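Side-chain contacts in ribosomal protein uL16 3-hydroxylase (Escherichia coli, PDB 4CCL), which catalyses the iron- and 2-oxoglutarate-dependent hydroxylation of an arginine of ribosomal protein uL16 and works as a homodimer: residues D38-L43 and Q84-W89; A95-F100 and W106-L111; H263-F268 and G315-A320; E323-P328 and L357-A362. All coordinates share one frame; numbering follows the deposited sequence.

The four contacts follow one another along the chain without overlap. Contacts 1 and 2 have centres about 16 Å apart and touch, through Asn87 and Val86 of contact 1 and Asp110 and Leu111 of contact 2. Contact 2 includes the start of strand 108-116 of the large antiparallel JmjC sheet, and contact 1 packs beside it. Contacts 3 and 4 lie in the winged-helix range, with centres about 14 Å apart. They share a three-stranded sheet, in which strands 317-320 and 323-325 are neighbours. Trp106 and Phe268 join contacts 2 and 3, whose centres are about 21 Å apart. This junction links the catalytic part to the winged-helix part. Contacts 2 and 3 also meet the second subunit.

Contact 1. Residues D38-L43 and Q84-W89; sequences DELAGL and QAVNHW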
loop_
_atom_site.group_PDB
_atom_site.type_symbol
_atom_site.label_atom_id
_atom_site.label_comp_id
_atom_site.label_asym_id
_atom_site.label_seq_id
_atom_site.Cartn_x
_atom_site.Cartn_y
_atom_site.Cartn_z
ATOM N N ASP B 38 -29.508 23.237 -22.487
ATOM C CA ASP B 38 -28.719 24.461 -22.551
ATOM C C ASP B 38 -27.885 24.653 -21.290
ATOM O O ASP B 38 -26.667 24.848 -21.362
ATOM C CB ASP B 38 -29.627 25.674 -22.772
ATOM C CG ASP B 38 -30.069 25.815 -24.213
ATOM O OD1 ASP B 38 -29.330 25.350 -25.106
ATOM O OD2 ASP B 38 -31.150 26.391 -24.454
ATOM N N GLU B 39 -28.548 24.594 -20.137
ATOM C CA GLU B 39 -27.876 24.734 -18.849
ATOM C C GLU B 39 -26.794 23.671 -18.706
ATOM O O GLU B 39 -25.735 23.917 -18.123
ATOM C CB GLU B 39 -28.874 24.601 -17.694
ATOM C CG GLU B 39 -30.075 25.533 -17.754
ATOM C CD GLU B 39 -31.119 25.192 -16.702
ATOM O OE1 GLU B 39 -30.773 25.175 -15.502
ATOM O OE2 GLU B 39 -32.281 24.926 -17.075
ATOM N N LEU B 40 -27.070 22.491 -19.254
ATOM C CA LEU B 40 -26.128 21.381 -19.227
ATOM C C LEU B 40 -24.921 21.654 -20.118
ATOM O O LEU B 40 -23.793 21.316 -19.762
ATOM C CB LEU B 40 -26.814 20.086 -19.671
ATOM C CG LEU B 40 -25.963 18.817 -19.607
ATOM C CD1 LEU B 40 -25.597 18.496 -18.169
ATOM C CD2 LEU B 40 -26.685 17.646 -20.247
ATOM N N ALA B 41 -25.162 22.257 -21.279
ATOM C CA ALA B 41 -24.079 22.589 -22.201
ATOM C C ALA B 41 -23.159 23.639 -21.581
ATOM O O ALA B 41 -21.928 23.485 -21.565
ATOM C CB ALA B 41 -24.641 23.075 -23.527
ATOM N N GLY B 42 -23.770 24.701 -21.061
ATOM C CA GLY B 42 -23.035 25.736 -20.359
ATOM C C GLY B 42 -22.256 25.159 -19.195
ATOM O O GLY B 42 -21.122 25.560 -18.936
ATOM N N LEU B 43 -22.864 24.203 -18.499
ATOM C CA LEU B 43 -22.198 23.536 -17.387
ATOM C C LEU B 43 -21.013 22.713 -17.885
ATOM O O LEU B 43 -20.022 22.543 -17.177
ATOM C CB LEU B 43 -23.183 22.647 -16.625
ATOM C CG LEU B 43 -23.154 22.747 -15.099
ATOM C CD1 LEU B 43 -21.909 22.085 -14.537
ATOM C CD2 LEU B 43 -23.240 24.201 -14.662
ATOM N N GLN B 84 -20.509 14.401 -15.747
ATOM C CA GLN B 84 -20.405 13.722 -14.458
ATOM C C GLN B 84 -20.764 14.633 -13.289
ATOM O O GLN B 84 -20.495 15.833 -13.324
ATOM C CB GLN B 84 -18.978 13.208 -14.255
ATOM C CG GLN B 84 -18.508 12.220 -15.304
ATOM C CD GLN B 84 -19.053 10.826 -15.076
ATOM O OE1 GLN B 84 -19.350 10.442 -13.945
ATOM N NE2 GLN B 84 -19.191 10.061 -16.152
ATOM N N ALA B 85 -21.368 14.044 -12.258
ATOM C CA ALA B 85 -21.601 14.709 -10.972
ATOM C C ALA B 85 -22.267 16.084 -11.062
ATOM O O ALA B 85 -21.773 17.053 -10.485
ATOM C CB ALA B 85 -20.295 14.806 -10.188
ATOM N N VAL B 86 -23.384 16.163 -11.779
ATOM C CA VAL B 86 -24.104 17.424 -11.937
ATOM C C VAL B 86 -24.635 17.918 -10.591
ATOM O O VAL B 86 -24.733 19.126 -10.353
ATOM C CB VAL B 86 -25.262 17.282 -12.951
ATOM C CG1 VAL B 86 -26.088 18.562 -13.031
ATOM C CG2 VAL B 86 -24.720 16.921 -14.320
ATOM N N ASN B 87 -24.932 16.978 -9.696
ATOM C CA ASN B 87 -25.461 17.316 -8.377
ATOM C C ASN B 87 -24.505 18.183 -7.558
ATOM O O ASN B 87 -24.894 18.769 -6.547
ATOM C CB ASN B 87 -25.835 16.049 -7.600
ATOM C CG ASN B 87 -24.707 15.039 -7.552
ATOM O OD1 ASN B 87 -24.160 14.654 -8.585
ATOM N ND2 ASN B 87 -24.346 14.613 -6.349
ATOM N N HIS B 88 -23.253 18.254 -7.997
ATOM C CA HIS B 88 -22.277 19.144 -7.382
ATOM C C HIS B 88 -22.547 20.598 -7.769
ATOM O O HIS B 88 -22.560 21.482 -6.913
ATOM C CB HIS B 88 -20.848 18.747 -7.776
ATOM C CG HIS B 88 -20.413 17.415 -7.241
ATOM N ND1 HIS B 88 -19.100 17.005 -7.242
ATOM C CD2 HIS B 88 -21.126 16.400 -6.689
ATOM C CE1 HIS B 88 -19.017 15.795 -6.714
ATOM N NE2 HIS B 88 -20.229 15.407 -6.371
ATOM N N TRP B 89 -22.753 20.839 -9.062
ATOM C CA TRP B 89 -22.872 22.202 -9.576
ATOM C C TRP B 89 -24.304 22.728 -9.750
ATOM O O TRP B 89 -24.497 23.898 -10.082
ATOM C CB TRP B 89 -22.120 22.298 -10.904
ATOM C CG TRP B 89 -20.931 21.387 -10.947
ATOM C CD1 TRP B 89 -20.892 20.105 -11.420
ATOM C CD2 TRP B 89 -19.616 21.678 -10.480
ATOM N NE1 TRP B 89 -19.630 19.585 -11.281
ATOM C CE2 TRP B 89 -18.817 20.539 -10.700
ATOM C CE3 TRP B 89 -19.017 22.801 -9.891
ATOM C CZ2 TRP B 89 -17.472 20.476 -10.366
ATOM C CZ3 TRP B 89 -17.678 22.745 -9.555
ATOM C CH2 TRP B 89 -16.921 21.592 -9.792
#
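Leu43 and Trp89 make the closer of the two touches between helix 37-45 and the short helix 86-89. Leu43 CD1 lies 3.6 Å from Trp89 CB. Leu43 CD1 is also 3.8 Å from Trp89 CG and comes obliquely to the CG-CD1 bond of the indole. Trp89 CG lies beside the backbone N, which brings CB and the start of the ring to Leu43. Both residues are partly exposed, and Trp89 also packs on Glu48 and Asp280.

The second touch is looser but more deeply buried. Leu40 CD1 stands 4.3 Å from Val86 CG2. Leu40 CG is anti to its backbone N (chi1 -176°), which sends the methyls out from the helix. Ile113 of strand 108-116 packs on both Leu40 and Val86, and Phe115 adds to the cover of Leu40. The sheet therefore covers one side of this pair. The side chain of Leu40 is about 7 Å from that of Ser114, an inferred substrate-binding residue.

No hydrogen bond or salt bridge crosses between 38-43 and 84-89. Their direct association rests on apolar carbon contacts, which impose little directional restraint.

Contact 2. Residues A95-F100 and W106-L111; sequences ALMRPF and WRIDDL
Met97, present as selenomethionine, reaches across to strand 108-116 and makes the largest share of this buried contact. Its CB points toward the strand, and CG sits beside the backbone N. CB and CG span the distance to the strand without a close approach of their own. The chain then bends at chi2 (-101°), which lays SE against the strand backbone. There Met97 SE is 3.9 Å from both Asp110 C and Leu111 N. Met97 SE is also 3.9 Å from Leu111 CB. A second bend, at chi3 (-69°), turns the methyl back along the strand. Met97 CE comes 4.1 Å from Asp110 CA. Met97 CE is 4.2 Å from Ile108 CD1, and these two side chains meet at a slant. The methyl also packs on Asn87.

Smaller touches flank this chain. Ile108 CD1 lies 4.2 Å from Phe100 CB. Leu96 CD1 and Leu111 CD2 are 4.5 Å apart. Phe100 packs on Val200 and its ring meets that of Phe132; Leu96 rests on Tyr198. The connection is thus laid against the JmjC sheet.

No hydrogen bond joins 95-100 to 106-111. The selenium packs near Leu111 N, which is bonded to Asn87 OD1, and near Asp110, whose carboxylate is held by Asn87 and His277. Dispersion therefore probably accounts for most of the direct attraction.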
loop_
_atom_site.group_PDB
_atom_site.type_symbol
_atom_site.label_atom_id
_atom_site.label_comp_id
_atom_site.label_asym_id
_atom_site.label_seq_id
_atom_site.Cartn_x
_atom_site.Cartn_y
_atom_site.Cartn_z
ATOM N N ALA B 95 -31.525 17.634 -5.975
ATOM C CA ALA B 95 -32.818 17.180 -5.455
ATOM C C ALA B 95 -33.217 15.768 -5.915
ATOM O O ALA B 95 -33.913 15.052 -5.195
ATOM C CB ALA B 95 -33.910 18.175 -5.795
ATOM N N LEU B 96 -32.777 15.372 -7.108
ATOM C CA LEU B 96 -33.101 14.050 -7.652
ATOM C C LEU B 96 -32.542 12.898 -6.814
ATOM O O LEU B 96 -33.055 11.780 -6.866
ATOM C CB LEU B 96 -32.599 13.916 -9.097
ATOM C CG LEU B 96 -33.624 13.891 -10.235
ATOM C CD1 LEU B 96 -33.015 13.276 -11.488
ATOM C CD2 LEU B 96 -34.881 13.143 -9.823
HETATM N N MSE B 97 -31.485 13.174 -6.057
HETATM C CA MSE B 97 -30.794 12.149 -5.281
HETATM C C MSE B 97 -31.589 11.726 -4.046
HETATM O O MSE B 97 -31.594 10.550 -3.675
HETATM C CB MSE B 97 -29.409 12.657 -4.866
HETATM C CG MSE B 97 -28.536 13.092 -6.031
HETATM SE SE MSE B 97 -27.202 11.761 -6.519
HETATM C CE MSE B 97 -26.053 11.892 -4.954
ATOM N N ARG B 98 -32.261 12.691 -3.424
ATOM C CA ARG B 98 -33.008 12.474 -2.178
ATOM C C ARG B 98 -33.935 11.243 -2.093
ATOM O O ARG B 98 -33.939 10.559 -1.072
ATOM C CB ARG B 98 -33.762 13.747 -1.760
ATOM C CG ARG B 98 -32.892 14.785 -1.064
ATOM C CD ARG B 98 -33.715 15.947 -0.517
ATOM N NE ARG B 98 -34.054 16.932 -1.543
ATOM C CZ ARG B 98 -35.285 17.378 -1.782
ATOM N NH1 ARG B 98 -36.309 16.926 -1.072
ATOM N NH2 ARG B 98 -35.492 18.278 -2.735
ATOM N N PRO B 99 -34.727 10.960 -3.147
ATOM C CA PRO B 99 -35.603 9.781 -3.069
ATOM C C PRO B 99 -34.864 8.448 -2.899
ATOM O O PRO B 99 -35.478 7.463 -2.493
ATOM C CB PRO B 99 -36.333 9.804 -4.417
ATOM C CG PRO B 99 -36.334 11.229 -4.815
ATOM C CD PRO B 99 -35.028 11.781 -4.334
ATOM N N PHE B 100 -33.572 8.422 -3.199
ATOM C CA PHE B 100 -32.808 7.175 -3.190
ATOM C C PHE B 100 -32.143 6.867 -1.847
ATOM O O PHE B 100 -31.370 5.921 -1.730
ATOM C CB PHE B 100 -31.807 7.146 -4.345
ATOM C CG PHE B 100 -32.461 7.112 -5.698
ATOM C CD1 PHE B 100 -32.870 5.912 -6.259
ATOM C CD2 PHE B 100 -32.686 8.285 -6.398
ATOM C CE1 PHE B 100 -33.478 5.882 -7.498
ATOM C CE2 PHE B 100 -33.293 8.262 -7.638
ATOM C CZ PHE B 100 -33.688 7.059 -8.189
ATOM N N TRP B 106 -23.604 5.742 1.879
ATOM C CA TRP B 106 -22.217 5.378 1.605
ATOM C C TRP B 106 -22.066 4.586 0.302
ATOM O O TRP B 106 -21.017 4.629 -0.340
ATOM C CB TRP B 106 -21.582 4.656 2.807
ATOM C CG TRP B 106 -21.898 3.194 2.936
ATOM C CD1 TRP B 106 -22.946 2.631 3.609
ATOM C CD2 TRP B 106 -21.136 2.105 2.403
ATOM N NE1 TRP B 106 -22.889 1.261 3.515
ATOM C CE2 TRP B 106 -21.787 0.912 2.778
ATOM C CE3 TRP B 106 -19.968 2.022 1.637
ATOM C CZ2 TRP B 106 -21.312 -0.346 2.413
ATOM C CZ3 TRP B 106 -19.498 0.772 1.275
ATOM C CH2 TRP B 106 -20.167 -0.394 1.665
ATOM N N ARG B 107 -23.119 3.878 -0.095
ATOM C CA ARG B 107 -23.104 3.139 -1.357
ATOM C C ARG B 107 -23.419 3.996 -2.587
ATOM O O ARG B 107 -23.050 3.637 -3.705
ATOM C CB ARG B 107 -24.067 1.951 -1.288
ATOM C CG ARG B 107 -23.627 0.852 -0.332
ATOM C CD ARG B 107 -22.642 -0.102 -0.986
ATOM N NE ARG B 107 -23.309 -1.020 -1.905
ATOM C CZ ARG B 107 -23.328 -0.882 -3.227
ATOM N NH1 ARG B 107 -22.709 0.140 -3.800
ATOM N NH2 ARG B 107 -23.961 -1.771 -3.978
ATOM N N ILE B 108 -24.088 5.127 -2.385
ATOM C CA ILE B 108 -24.481 5.975 -3.510
ATOM C C ILE B 108 -23.287 6.809 -3.977
ATOM O O ILE B 108 -22.419 7.162 -3.179
ATOM C CB ILE B 108 -25.703 6.874 -3.166
ATOM C CG1 ILE B 108 -26.486 7.230 -4.432
ATOM C CG2 ILE B 108 -25.280 8.128 -2.413
ATOM C CD1 ILE B 108 -27.696 8.114 -4.181
ATOM N N ASP B 109 -23.226 7.105 -5.271
ATOM C CA ASP B 109 -22.079 7.837 -5.797
ATOM C C ASP B 109 -22.412 9.278 -6.159
ATOM O O ASP B 109 -22.095 10.193 -5.399
ATOM C CB ASP B 109 -21.495 7.118 -7.018
ATOM C CG ASP B 109 -20.184 7.729 -7.485
ATOM O OD1 ASP B 109 -19.553 8.457 -6.692
ATOM O OD2 ASP B 109 -19.779 7.476 -8.639
ATOM N N ASP B 110 -23.088 9.462 -7.291
ATOM C CA ASP B 110 -23.385 10.786 -7.839
ATOM C C ASP B 110 -24.395 10.699 -8.984
ATOM O O ASP B 110 -24.829 9.610 -9.361
ATOM C CB ASP B 110 -22.106 11.469 -8.341
ATOM C CG ASP B 110 -21.346 12.180 -7.236
ATOM O OD1 ASP B 110 -21.990 12.861 -6.410
ATOM O OD2 ASP B 110 -20.106 12.036 -7.179
ATOM N N LEU B 111 -24.735 11.857 -9.547
ATOM C CA LEU B 111 -25.715 11.960 -10.624
ATOM C C LEU B 111 -25.032 12.420 -11.911
ATOM O O LEU B 111 -24.558 13.555 -11.991
ATOM C CB LEU B 111 -26.809 12.961 -10.224
ATOM C CG LEU B 111 -28.183 13.010 -10.914
ATOM C CD1 LEU B 111 -28.117 13.492 -12.350
ATOM C CD2 LEU B 111 -28.864 11.663 -10.853
#

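Contact 3. Residues H263-F268 and G315-A320; sequences HFKQWF and GDDVYA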
loop_
_atom_site.group_PDB
_atom_site.type_symbol
_atom_site.label_atom_id
_atom_site.label_comp_id
_atom_site.label_asym_id
_atom_site.label_seq_id
_atom_site.Cartn_x
_atom_site.Cartn_y
_atom_site.Cartn_z
ATOM N N HIS B 263 -8.203 1.841 14.261
ATOM C CA HIS B 263 -7.482 2.150 13.029
ATOM C C HIS B 263 -8.248 1.874 11.731
ATOM O O HIS B 263 -8.308 2.737 10.847
ATOM C CB HIS B 263 -6.125 1.441 13.027
ATOM C CG HIS B 263 -5.227 1.881 14.137
ATOM N ND1 HIS B 263 -4.226 1.075 14.656
ATOM C CD2 HIS B 263 -5.167 3.036 14.835
ATOM C CE1 HIS B 263 -3.600 1.720 15.618
ATOM N NE2 HIS B 263 -4.151 2.919 15.750
ATOM N N PHE B 264 -8.834 0.686 11.612
ATOM C CA PHE B 264 -9.587 0.355 10.404
ATOM C C PHE B 264 -10.817 1.239 10.235
ATOM O O PHE B 264 -11.050 1.791 9.156
ATOM C CB PHE B 264 -10.011 -1.115 10.375
ATOM C CG PHE B 264 -10.898 -1.452 9.211
ATOM C CD1 PHE B 264 -10.566 -1.034 7.934
ATOM C CD2 PHE B 264 -12.065 -2.173 9.390
ATOM C CE1 PHE B 264 -11.370 -1.330 6.863
ATOM C CE2 PHE B 264 -12.878 -2.474 8.316
ATOM C CZ PHE B 264 -12.529 -2.051 7.050
ATOM N N LYS B 265 -11.599 1.356 11.302
ATOM C CA LYS B 265 -12.803 2.178 11.307
ATOM C C LYS B 265 -12.487 3.614 10.918
ATOM O O LYS B 265 -13.226 4.245 10.159
ATOM C CB LYS B 265 -13.441 2.156 12.695
ATOM C CG LYS B 265 -14.600 3.121 12.853
ATOM C CD LYS B 265 -14.840 3.471 14.309
ATOM C CE LYS B 265 -15.044 2.226 15.159
ATOM N NZ LYS B 265 -15.184 2.557 16.607
ATOM N N GLN B 266 -11.375 4.117 11.440
ATOM C CA GLN B 266 -10.963 5.490 11.209
ATOM C C GLN B 266 -10.539 5.673 9.759
ATOM O O GLN B 266 -10.980 6.617 9.091
ATOM C CB GLN B 266 -9.823 5.863 12.155
ATOM C CG GLN B 266 -9.621 7.351 12.341
ATOM C CD GLN B 266 -9.458 7.720 13.801
ATOM O OE1 GLN B 266 -10.111 7.145 14.671
ATOM N NE2 GLN B 266 -8.577 8.674 14.078
ATOM N N TRP B 267 -9.699 4.763 9.266
ATOM C CA TRP B 267 -9.289 4.836 7.865
ATOM C C TRP B 267 -10.479 4.808 6.924
ATOM O O TRP B 267 -10.581 5.646 6.032
ATOM C CB TRP B 267 -8.351 3.705 7.456
ATOM C CG TRP B 267 -8.319 3.577 5.954
ATOM C CD1 TRP B 267 -7.773 4.465 5.068
ATOM C CD2 TRP B 267 -8.892 2.531 5.163
ATOM N NE1 TRP B 267 -7.954 4.027 3.781
ATOM C CE2 TRP B 267 -8.643 2.834 3.810
ATOM C CE3 TRP B 267 -9.587 1.352 5.464
ATOM C CZ2 TRP B 267 -9.055 2.018 2.763
ATOM C CZ3 TRP B 267 -9.999 0.538 4.422
ATOM C CH2 TRP B 267 -9.732 0.875 3.090
ATOM N N PHE B 268 -11.360 3.827 7.103
ATOM C CA PHE B 268 -12.507 3.693 6.213
ATOM C C PHE B 268 -13.411 4.906 6.328
ATOM O O PHE B 268 -14.008 5.336 5.344
ATOM C CB PHE B 268 -13.293 2.410 6.480
ATOM C CG PHE B 268 -14.273 2.075 5.394
ATOM C CD1 PHE B 268 -13.836 1.529 4.202
ATOM C CD2 PHE B 268 -15.627 2.313 5.560
ATOM C CE1 PHE B 268 -14.727 1.221 3.198
ATOM C CE2 PHE B 268 -16.524 2.006 4.559
ATOM C CZ PHE B 268 -16.072 1.459 3.375
ATOM N N GLY B 315 -20.078 4.255 13.926
ATOM C CA GLY B 315 -20.127 4.295 15.374
ATOM C C GLY B 315 -20.519 5.682 15.846
ATOM O O GLY B 315 -21.507 6.251 15.378
ATOM N N ASP B 316 -19.742 6.230 16.775
ATOM C CA ASP B 316 -20.005 7.561 17.315
ATOM C C ASP B 316 -19.211 8.668 16.618
ATOM O O ASP B 316 -19.283 9.832 17.013
ATOM C CB ASP B 316 -19.760 7.583 18.825
ATOM C CG ASP B 316 -20.805 6.798 19.595
ATOM O OD1 ASP B 316 -20.620 5.577 19.783
ATOM O OD2 ASP B 316 -21.818 7.403 20.008
ATOM N N ASP B 317 -18.448 8.301 15.594
ATOM C CA ASP B 317 -17.647 9.266 14.848
ATOM C C ASP B 317 -18.340 9.630 13.543
ATOM O O ASP B 317 -18.928 8.768 12.889
ATOM C CB ASP B 317 -16.273 8.679 14.537
ATOM C CG ASP B 317 -15.675 7.942 15.714
ATOM O OD1 ASP B 317 -15.682 8.498 16.833
ATOM O OD2 ASP B 317 -15.202 6.801 15.520
ATOM N N VAL B 318 -18.264 10.899 13.149
ATOM C CA VAL B 318 -18.830 11.289 11.860
ATOM C C VAL B 318 -17.683 11.682 10.926
ATOM O O VAL B 318 -16.616 12.049 11.393
ATOM C CB VAL B 318 -19.902 12.394 12.025
ATOM C CG1 VAL B 318 -20.381 12.911 10.682
ATOM C CG2 VAL B 318 -21.082 11.857 12.816
ATOM N N TYR B 319 -17.865 11.521 9.621
ATOM C CA TYR B 319 -16.824 11.876 8.666
ATOM C C TYR B 319 -17.401 12.694 7.522
ATOM O O TYR B 319 -18.320 12.251 6.831
ATOM C CB TYR B 319 -16.134 10.623 8.123
ATOM C CG TYR B 319 -15.496 9.763 9.192
ATOM C CD1 TYR B 319 -16.235 8.806 9.873
ATOM C CD2 TYR B 319 -14.155 9.910 9.519
ATOM C CE1 TYR B 319 -15.657 8.020 10.850
ATOM C CE2 TYR B 319 -13.567 9.127 10.495
ATOM C CZ TYR B 319 -14.323 8.183 11.158
ATOM O OH TYR B 319 -13.748 7.397 12.133
ATOM N N ALA B 320 -16.863 13.895 7.338
ATOM C CA ALA B 320 -17.266 14.752 6.232
ATOM C C ALA B 320 -16.087 15.010 5.300
ATOM O O ALA B 320 -15.132 15.693 5.674
ATOM C CB ALA B 320 -17.821 16.070 6.758
#
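Lys265 and Gln266 on helix 263-272 face Asp317 and Tyr319 on strand 317-320. The short helix and strand segments run in roughly the same direction, with 30° between them. Their axes approach to 9.9 Å. The nearest alpha-carbons are Gln266 CA and Asp317 CA, 8.5 Å apart. This spacing is bridged by side chains, and no hydrogen bond crosses it.

Asp317 points toward the helix. Asp317 OD2 lies 3.6 Å from Lys265 CD, so the carboxylate meets the aliphatic part of the lysine. The two side chains cross at nearly a right angle. Lys265 is bent at chi3 (-55°), and its NZ remains 4.4 Å from Asp317 OD2, beyond a salt bridge. The ammonium pairs instead with Glu262. The nearby aspartate probably still adds a favourable field.

Tyr319 also points toward the helix and brings its hydroxyl to the helix backbone. Tyr319 OH is 3.5 Å from Gln266 CA and 3.8 Å from Lys265 O. The Gln266 side chain crosses that of Tyr319 at about a right angle, with Gln266 CG 4.1 Å from Tyr319 OH. The glutamine amide and the phenol ring are turned 55° from each other.

Strand 317-320 is the middle strand of a small antiparallel sheet. Lys324 of strand 323-325 and Ile314 of strand 311-314 both pack on Tyr319, and Ile314 also touches Lys265 and Phe268. Tyr217 of helix 207-220 borders Gln266. Met247 and Leu250 of the second subunit pack on Lys265 and Phe268, which places this helix between the small sheet and the dimer partner.

Contact 4. Residues E323-P328 and L357-A362; sequences EKIDSP and LAMLAA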
loop_
_atom_site.group_PDB
_atom_site.type_symbol
_atom_site.label_atom_id
_atom_site.label_comp_id
_atom_site.label_asym_id
_atom_site.label_seq_id
_atom_site.Cartn_x
_atom_site.Cartn_y
_atom_site.Cartn_z
ATOM N N GLU B 323 -12.562 14.124 6.543
ATOM C CA GLU B 323 -12.215 14.628 7.868
ATOM C C GLU B 323 -13.159 14.125 8.953
ATOM O O GLU B 323 -14.382 14.197 8.818
ATOM C CB GLU B 323 -12.183 16.154 7.864
ATOM C CG GLU B 323 -11.169 16.741 6.903
ATOM C CD GLU B 323 -11.567 18.115 6.412
ATOM O OE1 GLU B 323 -12.515 18.700 6.980
ATOM O OE2 GLU B 323 -10.938 18.606 5.450
ATOM N N LYS B 324 -12.574 13.615 10.031
ATOM C CA LYS B 324 -13.347 13.113 11.156
ATOM C C LYS B 324 -13.836 14.258 12.027
ATOM O O LYS B 324 -13.048 15.074 12.498
ATOM C CB LYS B 324 -12.499 12.155 11.993
ATOM C CG LYS B 324 -13.172 11.658 13.262
ATOM C CD LYS B 324 -12.187 10.871 14.115
ATOM C CE LYS B 324 -12.708 10.663 15.529
ATOM N NZ LYS B 324 -11.613 10.291 16.472
ATOM N N ILE B 325 -15.147 14.319 12.219
ATOM C CA ILE B 325 -15.748 15.212 13.193
ATOM C C ILE B 325 -16.263 14.416 14.399
ATOM O O ILE B 325 -17.016 13.427 14.261
ATOM C CB ILE B 325 -16.846 16.095 12.571
ATOM C CG1 ILE B 325 -17.742 15.269 11.652
ATOM C CG2 ILE B 325 -16.222 17.233 11.774
ATOM C CD1 ILE B 325 -18.599 16.108 10.727
ATOM N N ASP B 326 -15.804 14.858 15.570
ATOM C CA ASP B 326 -16.023 14.192 16.845
ATOM C C ASP B 326 -16.557 15.209 17.844
ATOM O O ASP B 326 -15.848 16.145 18.213
ATOM C CB ASP B 326 -14.686 13.661 17.364
ATOM C CG ASP B 326 -14.749 12.208 17.779
ATOM O OD1 ASP B 326 -15.547 11.453 17.185
ATOM O OD2 ASP B 326 -13.989 11.819 18.692
ATOM N N SER B 327 -17.792 15.019 18.295
ATOM C CA SER B 327 -18.396 15.936 19.255
ATOM C C SER B 327 -19.246 15.198 20.287
ATOM O O SER B 327 -19.879 14.191 19.970
ATOM C CB SER B 327 -19.239 16.991 18.527
ATOM O OG SER B 327 -19.778 17.936 19.435
ATOM N N PRO B 328 -19.259 15.701 21.532
ATOM C CA PRO B 328 -20.119 15.164 22.594
ATOM C C PRO B 328 -21.610 15.302 22.296
ATOM O O PRO B 328 -22.414 14.636 22.949
ATOM C CB PRO B 328 -19.741 16.006 23.821
ATOM C CG PRO B 328 -19.056 17.213 23.277
ATOM C CD PRO B 328 -18.356 16.745 22.041
ATOM N N LEU B 357 -19.342 25.088 18.409
ATOM C CA LEU B 357 -19.485 26.274 17.576
ATOM C C LEU B 357 -18.213 26.495 16.765
ATOM O O LEU B 357 -18.267 26.870 15.591
ATOM C CB LEU B 357 -19.787 27.499 18.441
ATOM C CG LEU B 357 -20.134 28.786 17.695
ATOM C CD1 LEU B 357 -21.309 28.549 16.758
ATOM C CD2 LEU B 357 -20.438 29.912 18.672
ATOM N N ALA B 358 -17.070 26.240 17.396
ATOM C CA ALA B 358 -15.777 26.359 16.734
ATOM C C ALA B 358 -15.646 25.355 15.591
ATOM O O ALA B 358 -15.286 25.724 14.471
ATOM C CB ALA B 358 -14.651 26.172 17.735
HETATM N N MSE B 359 -15.939 24.088 15.881
HETATM C CA MSE B 359 -15.917 23.042 14.859
HETATM C C MSE B 359 -16.799 23.394 13.670
HETATM O O MSE B 359 -16.352 23.354 12.524
HETATM C CB MSE B 359 -16.385 21.705 15.430
HETATM C CG MSE B 359 -16.800 20.710 14.354
HETATM SE SE MSE B 359 -17.594 19.087 15.066
HETATM C CE MSE B 359 -16.118 18.537 16.205
ATOM N N LEU B 360 -18.053 23.731 13.961
ATOM C CA LEU B 360 -19.028 24.109 12.947
ATOM C C LEU B 360 -18.487 25.260 12.111
ATOM O O LEU B 360 -18.623 25.278 10.884
ATOM C CB LEU B 360 -20.343 24.514 13.618
ATOM C CG LEU B 360 -21.513 24.926 12.724
ATOM C CD1 LEU B 360 -21.794 23.854 11.685
ATOM C CD2 LEU B 360 -22.752 25.198 13.564
ATOM N N ALA B 361 -17.853 26.211 12.792
ATOM C CA ALA B 361 -17.205 27.334 12.128
ATOM C C ALA B 361 -16.125 26.869 11.161
ATOM O O ALA B 361 -16.006 27.397 10.058
ATOM C CB ALA B 361 -16.625 28.305 13.153
ATOM N N ALA B 362 -15.348 25.872 11.573
ATOM C CA ALA B 362 -14.291 25.334 10.725
ATOM C C ALA B 362 -14.874 24.607 9.518
ATOM O O ALA B 362 -14.298 24.632 8.433
ATOM C CB ALA B 362 -13.387 24.405 11.521
#
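Ile325 and Met359 meet where helix 354-365 packs on segment 323-328. Met359 is a selenomethionine and carries the contact from the helix. Apolar touches come first. The selenium rests on the branched carbon of Ile325: Met359 SE is 4.0 Å from Ile325 CB and equally 4.0 Å from Ile325 CG2. The two side chains cross at about a right angle. Ile325 CG1 lies between its backbone N and carbonyl carbon (chi1 44°), while CG2 stands beside N and faces the selenium. Met359 is extended through chi2 and bends only at chi3 (-57°), which carries the methyl on toward Ser327. There Met359 CE is 4.2 Å from Ser327 CB.

The second kind is contact with the backbone. Met359 CE stands above the plane of the Asp326 carbonyl, toward its oxygen end, 3.7 Å from Asp326 C.

Polar interactions stay on one side of the contact. Lys324 NZ forms a salt bridge with Asp326 OD2 at 3.6 Å, both within 323-328. Asp317 of the neighbouring strand brings a like charge close to Asp326, so the lysine probably offsets some of their mutual repulsion. Ser327 OG makes a weak hydrogen bond to His329 N. None of these bonds crosses to the helix.

Strand 323-325 is an edge of the three-stranded sheet. Val318 and Ala320 of its neighbour pack on Ile325, and Leu363 covers it from the helix. The other face of that helix, through Leu357 and Ala361, meets helix 290-298. A helix packed on a small antiparallel sheet in this way is consistent with the winged-helix domain of the RoxA family.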